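Local coordinates for protein transcriptional regulator (Actinomyces oris, PDB 5V8C) that mediates, as a LytR-Cps2A-Psr phosphotransferase, the glycosylation of a cell wall-anchored bacterial surface protein, at residues 67-72 with 254-259; 23-28 with 56-61; 72-77 with 268-273. All blocks are in the same frame, centred on the assembly; numbering follows the deposited sequence.

Contact 1: residues 67-72 with 254-259. With PO4 (phosphate ion), chain C.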
# COMPACT_ATOMS: atom_id res chain seq x y z
N ILE A 67 0.19 9.27 3.25
CA ILE A 67 0.39 7.92 2.74
C ILE A 67 0.90 8.05 1.31
O ILE A 67 0.28 8.73 0.49
CB ILE A 67 -0.91 7.08 2.85
CG1 ILE A 67 -1.25 6.80 4.32
CG2 ILE A 67 -0.83 5.79 2.03
CD1 ILE A 67 -2.69 6.44 4.57
N ILE A 68 2.08 7.49 1.05
CA ILE A 68 2.72 7.51 -0.26
C ILE A 68 2.64 6.12 -0.85
O ILE A 68 3.19 5.17 -0.30
CB ILE A 68 4.16 8.10 -0.25
CG1 ILE A 68 4.12 9.59 0.16
CG2 ILE A 68 4.83 7.95 -1.62
CD1 ILE A 68 5.28 10.09 0.89
N ASN A 69 1.84 5.99 -1.92
CA ASN A 69 1.62 4.71 -2.58
C ASN A 69 2.73 4.52 -3.61
O ASN A 69 2.91 5.36 -4.50
CB ASN A 69 0.21 4.68 -3.21
CG ASN A 69 -0.17 3.40 -3.92
OD1 ASN A 69 0.22 2.29 -3.54
ND2 ASN A 69 -1.00 3.52 -4.95
N LEU A 70 3.58 3.51 -3.39
CA LEU A 70 4.72 3.23 -4.26
C LEU A 70 4.32 2.21 -5.33
O LEU A 70 3.95 1.09 -4.98
CB LEU A 70 5.92 2.72 -3.45
CG LEU A 70 6.49 3.67 -2.40
CD1 LEU A 70 7.51 2.96 -1.52
CD2 LEU A 70 7.12 4.90 -3.04
N PRO A 71 4.36 2.59 -6.63
CA PRO A 71 3.97 1.65 -7.69
C PRO A 71 4.84 0.39 -7.73
O PRO A 71 6.06 0.48 -7.66
CB PRO A 71 4.08 2.48 -8.97
CG PRO A 71 5.02 3.57 -8.64
CD PRO A 71 4.78 3.89 -7.20
N ARG A 72 4.19 -0.80 -7.76
CA ARG A 72 4.85 -2.12 -7.72
C ARG A 72 5.83 -2.37 -8.88
O ARG A 72 6.82 -3.08 -8.71
CB ARG A 72 3.79 -3.24 -7.63
CG ARG A 72 2.88 -3.35 -8.87
CD ARG A 72 1.87 -4.49 -8.81
NE ARG A 72 2.49 -5.81 -8.68
CZ ARG A 72 3.01 -6.51 -9.68
NH1 ARG A 72 3.03 -6.00 -10.91
NH2 ARG A 72 3.53 -7.71 -9.47
N ILE A 254 -3.34 11.06 0.69
CA ILE A 254 -2.82 9.91 -0.05
C ILE A 254 -2.30 10.38 -1.39
O ILE A 254 -3.04 10.96 -2.18
CB ILE A 254 -3.86 8.76 -0.21
CG1 ILE A 254 -4.22 8.16 1.15
CG2 ILE A 254 -3.33 7.68 -1.16
CD1 ILE A 254 -5.64 7.71 1.27
N ILE A 255 -1.02 10.11 -1.64
CA ILE A 255 -0.37 10.52 -2.88
C ILE A 255 0.37 9.35 -3.52
O ILE A 255 0.95 8.51 -2.83
CB ILE A 255 0.52 11.80 -2.72
CG1 ILE A 255 1.72 11.81 -3.70
CG2 ILE A 255 0.97 12.04 -1.27
CD1 ILE A 255 2.20 13.22 -4.18
N ASP A 256 0.25 9.27 -4.85
CA ASP A 256 0.96 8.33 -5.70
C ASP A 256 2.29 8.94 -6.08
O ASP A 256 2.35 10.14 -6.39
CB ASP A 256 0.13 8.03 -6.95
CG ASP A 256 -0.98 7.04 -6.66
OD1 ASP A 256 -2.08 7.49 -6.26
OD2 ASP A 256 -0.72 5.81 -6.74
N LEU A 257 3.36 8.15 -5.98
CA LEU A 257 4.72 8.54 -6.34
C LEU A 257 4.71 9.05 -7.80
O LEU A 257 4.28 8.31 -8.69
CB LEU A 257 5.63 7.31 -6.19
CG LEU A 257 7.06 7.45 -5.65
CD1 LEU A 257 8.07 7.02 -6.68
CD2 LEU A 257 7.34 8.80 -5.04
N PRO A 258 5.06 10.32 -8.05
CA PRO A 258 4.99 10.83 -9.43
C PRO A 258 6.09 10.32 -10.37
O PRO A 258 7.13 10.96 -10.51
CB PRO A 258 5.01 12.35 -9.26
CG PRO A 258 5.69 12.58 -7.97
CD PRO A 258 5.55 11.35 -7.12
N THR A 259 5.85 9.19 -11.05
CA THR A 259 6.80 8.65 -12.02
C THR A 259 6.52 9.22 -13.41
O THR A 259 5.41 9.67 -13.67
CB THR A 259 6.78 7.11 -12.02
OG1 THR A 259 5.53 6.64 -12.52
CG2 THR A 259 7.05 6.52 -10.64
P PO4 C . 3.45 -9.61 -13.44
O1 PO4 C . 4.14 -10.81 -14.24
O2 PO4 C . 4.46 -8.37 -13.38
O3 PO4 C . 3.11 -10.09 -11.95
O4 PO4 C . 2.14 -9.18 -14.16
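Leu257 meets Leu70 and Pro71 in the closest apolar packing of this contact: its CG lies 3.6 Å from Leu70 CD2, the two leucines slanting across each other, and its CB lies 3.7 Å from Pro71 CD. Leu277 of helix 272-280 also touches Leu257, which makes a branched apolar side chain apt here. Upstream the backbones run parallel, with Ile255 N reaching Ile67 O at 2.9 Å and Ile255 O accepting from Asn69 N at 2.8 Å. The pairing adds strand 252-256 as the outermost strand of the mixed central sheet, beside strand 65-70. On the face shared by Ile67, Asn69, Ile254 and Asp256, Asn69 extends its amide with CG anti to the backbone N (chi1 -179°), alongside the Asp256 carboxylate. Asn69 ND2 donates to Asp256 OD2 over 2.9 Å; the bond is bent to 136°, the donor lying syn but tilted out of the carboxylate plane, and amide and carboxylate are turned 70° apart. Thr193 OG1 also pairs with ND2, so a buried amide suits this place. The looser, partly exposed side belongs to Ile255, with CG2 4.2 Å from CG1 of the buried Ile68, and to Pro71, whose CG grazes Thr259 CG2 at 4.1 Å.

Contact 2: residues 23-28 with 56-61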
# COMPACT_ATOMS: atom_id res chain seq x y z
N TRP A 23 6.14 3.66 8.54
CA TRP A 23 5.55 2.33 8.48
C TRP A 23 5.54 1.86 7.04
O TRP A 23 5.23 2.63 6.13
CB TRP A 23 4.10 2.38 9.00
CG TRP A 23 3.98 2.64 10.47
CD1 TRP A 23 4.23 3.81 11.12
CD2 TRP A 23 3.57 1.71 11.48
NE1 TRP A 23 4.02 3.66 12.47
CE2 TRP A 23 3.62 2.37 12.72
CE3 TRP A 23 3.15 0.36 11.45
CZ2 TRP A 23 3.27 1.75 13.92
CZ3 TRP A 23 2.88 -0.28 12.65
CH2 TRP A 23 2.94 0.41 13.87
N LEU A 24 5.91 0.60 6.82
CA LEU A 24 5.88 0.03 5.50
C LEU A 24 4.74 -0.98 5.50
O LEU A 24 4.73 -1.90 6.33
CB LEU A 24 7.22 -0.63 5.13
CG LEU A 24 7.30 -1.34 3.77
CD1 LEU A 24 6.94 -0.40 2.61
CD2 LEU A 24 8.68 -1.94 3.56
N ILE A 25 3.72 -0.72 4.67
CA ILE A 25 2.57 -1.61 4.55
C ILE A 25 2.69 -2.37 3.26
O ILE A 25 2.76 -1.76 2.20
CB ILE A 25 1.20 -0.89 4.69
CG1 ILE A 25 1.13 -0.05 6.00
CG2 ILE A 25 0.05 -1.90 4.60
CD1 ILE A 25 -0.28 0.38 6.45
N LEU A 26 2.78 -3.71 3.35
CA LEU A 26 2.93 -4.55 2.18
C LEU A 26 1.77 -5.51 1.98
O LEU A 26 1.50 -6.36 2.84
CB LEU A 26 4.25 -5.34 2.23
CG LEU A 26 5.55 -4.55 2.34
CD1 LEU A 26 6.73 -5.50 2.53
CD2 LEU A 26 5.77 -3.68 1.12
N GLY A 27 1.10 -5.37 0.83
CA GLY A 27 0.07 -6.27 0.35
C GLY A 27 0.75 -7.42 -0.38
O GLY A 27 1.46 -7.20 -1.36
N THR A 28 0.61 -8.63 0.14
CA THR A 28 1.35 -9.80 -0.30
C THR A 28 0.52 -10.71 -1.21
O THR A 28 -0.68 -10.87 -1.00
CB THR A 28 1.90 -10.47 0.97
OG1 THR A 28 3.11 -9.81 1.32
CG2 THR A 28 2.13 -11.96 0.84
N ALA A 56 3.03 0.69 0.41
CA ALA A 56 2.71 2.05 0.85
C ALA A 56 3.49 2.42 2.10
O ALA A 56 3.69 1.59 3.00
CB ALA A 56 1.21 2.16 1.12
N LEU A 57 3.92 3.67 2.18
CA LEU A 57 4.59 4.15 3.37
C LEU A 57 3.68 5.13 4.11
O LEU A 57 3.17 6.08 3.51
CB LEU A 57 6.01 4.67 3.10
CG LEU A 57 6.20 5.88 2.20
CD1 LEU A 57 6.28 7.16 3.02
CD2 LEU A 57 7.46 5.73 1.36
N VAL A 58 3.35 4.80 5.37
CA VAL A 58 2.45 5.60 6.20
C VAL A 58 3.29 6.48 7.09
O VAL A 58 4.09 5.97 7.87
CB VAL A 58 1.45 4.72 6.98
CG1 VAL A 58 0.48 5.58 7.78
CG2 VAL A 58 0.68 3.81 6.03
N ARG A 59 3.16 7.80 6.92
CA ARG A 59 4.01 8.73 7.66
C ARG A 59 3.27 9.59 8.72
O ARG A 59 2.84 10.71 8.42
CB ARG A 59 4.79 9.61 6.68
CG ARG A 59 6.25 9.76 7.05
CD ARG A 59 6.99 10.64 6.06
NE ARG A 59 8.03 11.44 6.70
CZ ARG A 59 7.83 12.66 7.21
NH1 ARG A 59 6.63 13.21 7.16
NH2 ARG A 59 8.84 13.32 7.76
N PRO A 60 3.19 9.12 9.99
CA PRO A 60 2.60 9.97 11.04
C PRO A 60 3.56 11.09 11.45
O PRO A 60 4.75 10.85 11.58
CB PRO A 60 2.30 8.99 12.18
CG PRO A 60 3.25 7.86 11.98
CD PRO A 60 3.69 7.84 10.53
N SER A 61 3.04 12.32 11.57
CA SER A 61 3.82 13.50 11.93
C SER A 61 2.97 14.52 12.69
O SER A 61 1.84 14.21 13.07
CB SER A 61 4.44 14.13 10.68
OG SER A 61 3.61 15.14 10.11
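Ile25 and Val58 meet through their outer methyl groups, Ile25 CD1 lying 3.6 Å from Val58 CG2. Ile25 places CG1 anti to its carbonyl carbon (chi1 -54°), from where the ethyl arm slants over the valine branch. Trp23 also meets Val58, through its CB, 4.1 Å from Val58 CB, while CD1 brings the edge of the indole, near its plane, to within 3.9 Å of Val58 O. The same CD1 reaches Pro60 CD at 4.1 Å, the proline ring lying crosswise to the tryptophan side chain. Beta-branched residues suit such a face, since they fill it close to the backbone. Beneath these side chains the strands form an antiparallel ladder: Trp23 with Val58 and Ile25 with Ala56 are hydrogen-bonded pairs, flanking the non-hydrogen-bonded pair Leu24 with Leu57. Of the four bonds, Ile25 N to Ala56 O (2.9 Å) is nearly straight at 175°. This is an interior seam of the mixed central sheet, with helices packed on both of its faces. Helix 233-248 covers Trp23 and Val58 with Leu239, and helix 94-105 meets Leu24 on the opposite face through Val98 and Leu101. Leu57, on the face of Leu24, touches Tyr283. Further out, the indole is held at its polar end by a hydrogen bond from NE1 to Glu21 OE2, and its ring meets that of His111, the planes turned by about 30°. A bound polyether, probably from the crystallisation liquor, lies about 4 Å from the Ile25 side chain, consistent with the apolar pocket that in relatives of this family takes the lipid carrier.

Contact 3: residues 72-77 with 268-273. With PO4 (phosphate ion), chain C.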
# COMPACT_ATOMS: atom_id res chain seq x y z
N ARG A 72 4.19 -0.80 -7.76
CA ARG A 72 4.85 -2.12 -7.72
C ARG A 72 5.83 -2.37 -8.88
O ARG A 72 6.82 -3.08 -8.71
CB ARG A 72 3.79 -3.24 -7.63
CG ARG A 72 2.88 -3.35 -8.87
CD ARG A 72 1.87 -4.49 -8.81
NE ARG A 72 2.49 -5.81 -8.68
CZ ARG A 72 3.01 -6.51 -9.68
NH1 ARG A 72 3.03 -6.00 -10.91
NH2 ARG A 72 3.53 -7.71 -9.47
N ASP A 73 5.53 -1.81 -10.06
CA ASP A 73 6.33 -1.97 -11.28
C ASP A 73 7.56 -1.07 -11.29
O ASP A 73 8.43 -1.26 -12.13
CB ASP A 73 5.46 -1.77 -12.54
CG ASP A 73 4.56 -0.54 -12.51
OD1 ASP A 73 3.64 -0.49 -11.65
OD2 ASP A 73 4.71 0.34 -13.39
N LEU A 74 7.65 -0.13 -10.33
CA LEU A 74 8.79 0.79 -10.22
C LEU A 74 10.10 0.03 -9.95
O LEU A 74 10.18 -0.77 -9.02
CB LEU A 74 8.51 1.83 -9.13
CG LEU A 74 9.65 2.77 -8.73
CD1 LEU A 74 9.73 3.98 -9.66
CD2 LEU A 74 9.51 3.20 -7.28
N THR A 75 11.12 0.27 -10.78
CA THR A 75 12.44 -0.36 -10.68
C THR A 75 13.36 0.58 -9.90
O THR A 75 13.33 1.79 -10.13
CB THR A 75 12.97 -0.69 -12.08
OG1 THR A 75 11.93 -1.33 -12.83
CG2 THR A 75 14.21 -1.57 -12.05
N ILE A 76 14.13 0.04 -8.95
CA ILE A 76 15.05 0.81 -8.11
C ILE A 76 16.38 0.05 -7.89
O ILE A 76 16.49 -1.11 -8.26
CB ILE A 76 14.38 1.16 -6.74
CG1 ILE A 76 13.90 -0.10 -6.00
CG2 ILE A 76 13.26 2.20 -6.90
CD1 ILE A 76 13.94 -0.01 -4.50
N ASN A 77 17.37 0.70 -7.22
CA ASN A 77 18.62 0.05 -6.86
C ASN A 77 18.39 -0.80 -5.60
O ASN A 77 18.39 -0.26 -4.49
CB ASN A 77 19.75 1.09 -6.65
CG ASN A 77 21.13 0.51 -6.42
OD1 ASN A 77 22.02 1.18 -5.87
ND2 ASN A 77 21.38 -0.72 -6.85
N VAL A 268 10.43 1.53 -15.73
CA VAL A 268 9.85 2.65 -14.98
C VAL A 268 10.76 2.98 -13.79
O VAL A 268 10.85 2.23 -12.81
CB VAL A 268 8.33 2.48 -14.64
CG1 VAL A 268 7.93 1.02 -14.47
CG2 VAL A 268 7.90 3.32 -13.44
N SER A 269 11.51 4.06 -13.95
CA SER A 269 12.52 4.50 -12.98
C SER A 269 12.10 5.76 -12.21
O SER A 269 11.32 6.56 -12.74
CB SER A 269 13.84 4.74 -13.70
OG SER A 269 14.88 3.95 -13.13
N PRO A 270 12.64 5.99 -10.99
CA PRO A 270 12.31 7.24 -10.29
C PRO A 270 12.91 8.44 -11.01
O PRO A 270 14.09 8.42 -11.38
CB PRO A 270 12.91 7.06 -8.89
CG PRO A 270 13.31 5.60 -8.80
CD PRO A 270 13.58 5.18 -10.21
N ASN A 271 12.09 9.46 -11.27
CA ASN A 271 12.52 10.70 -11.93
C ASN A 271 12.76 11.80 -10.89
O ASN A 271 12.65 11.55 -9.69
CB ASN A 271 11.50 11.14 -13.00
CG ASN A 271 10.06 11.30 -12.54
OD1 ASN A 271 9.15 11.40 -13.36
ND2 ASN A 271 9.81 11.35 -11.25
N GLN A 272 13.07 13.03 -11.36
CA GLN A 272 13.28 14.18 -10.48
C GLN A 272 12.04 14.45 -9.60
O GLN A 272 12.20 14.62 -8.39
CB GLN A 272 13.70 15.42 -11.28
CG GLN A 272 14.06 16.63 -10.42
CD GLN A 272 15.30 16.41 -9.59
OE1 GLN A 272 16.43 16.45 -10.09
NE2 GLN A 272 15.12 16.21 -8.29
N GLU A 273 10.82 14.41 -10.20
CA GLU A 273 9.56 14.60 -9.47
C GLU A 273 9.46 13.67 -8.25
O GLU A 273 9.14 14.13 -7.15
CB GLU A 273 8.35 14.36 -10.39
CG GLU A 273 7.91 15.54 -11.23
CD GLU A 273 6.59 15.27 -11.93
OE1 GLU A 273 5.53 15.63 -11.37
OE2 GLU A 273 6.61 14.61 -13.00
P PO4 C . 3.45 -9.61 -13.44
O1 PO4 C . 4.14 -10.81 -14.24
O2 PO4 C . 4.46 -8.37 -13.38
O3 PO4 C . 3.11 -10.09 -11.95
O4 PO4 C . 2.14 -9.18 -14.16
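Leu74 lies against Val268 and Pro270 through one of its two methyls. Its CB and CG make no close approach to 268-273; with CG anti to the backbone N (chi1 172°) they carry the branch over to that segment. CD1 does the touching, 3.8 Å from both Val268 O and Pro270 N and 4.0 Å from Pro270 CG. CD2 turns instead to Ile76 CG2 of its own segment. Ile76 CG2 in turn meets Pro270 CG at 3.9 Å, so CG, at the pucker of the proline ring, is shared between the methyls Leu74 CD1 and Ile76 CG2. A single backbone bond, Thr75 N to Val268 O (2.8 Å, 174°), fixes the chains beside this packing, while Val268 CG1 lies next to the Asp73 side chain. With an alanine in place of Pro270, CG and CD are gone, and a gap would probably open beside Leu74 CD1 and Ile76 CG2. Asn271, which follows, is the N-cap of helix 272-280. The contact thus joins the approach to that helix to the start of strand 75-77, whose antiparallel partner is strand 83-85, with Leu105 of helix 94-105 touching Leu74, Ile76 and Pro270.

From the N terminus, contact 2 closes first: strand 23-28 pairs with the middle of strand 52-60 across an intervening loop that includes the unmodelled residues 30-48. The chain then turns into strand 65-70, which lies next to strand 52-60, so contacts 1 and 2 are in series along the chain yet adjacent in one sheet. Segments 67-72 and 72-77 follow directly, sharing Arg72, but their partners arrive only after some 180 residues. Strand 252-256 closes contact 1, and 268-273 then closes contact 3, so these two cross. Together they tie the C-terminal part of the chain, including helix 272-280, to the sheet and to the hairpin of strands 75-77 and 83-85.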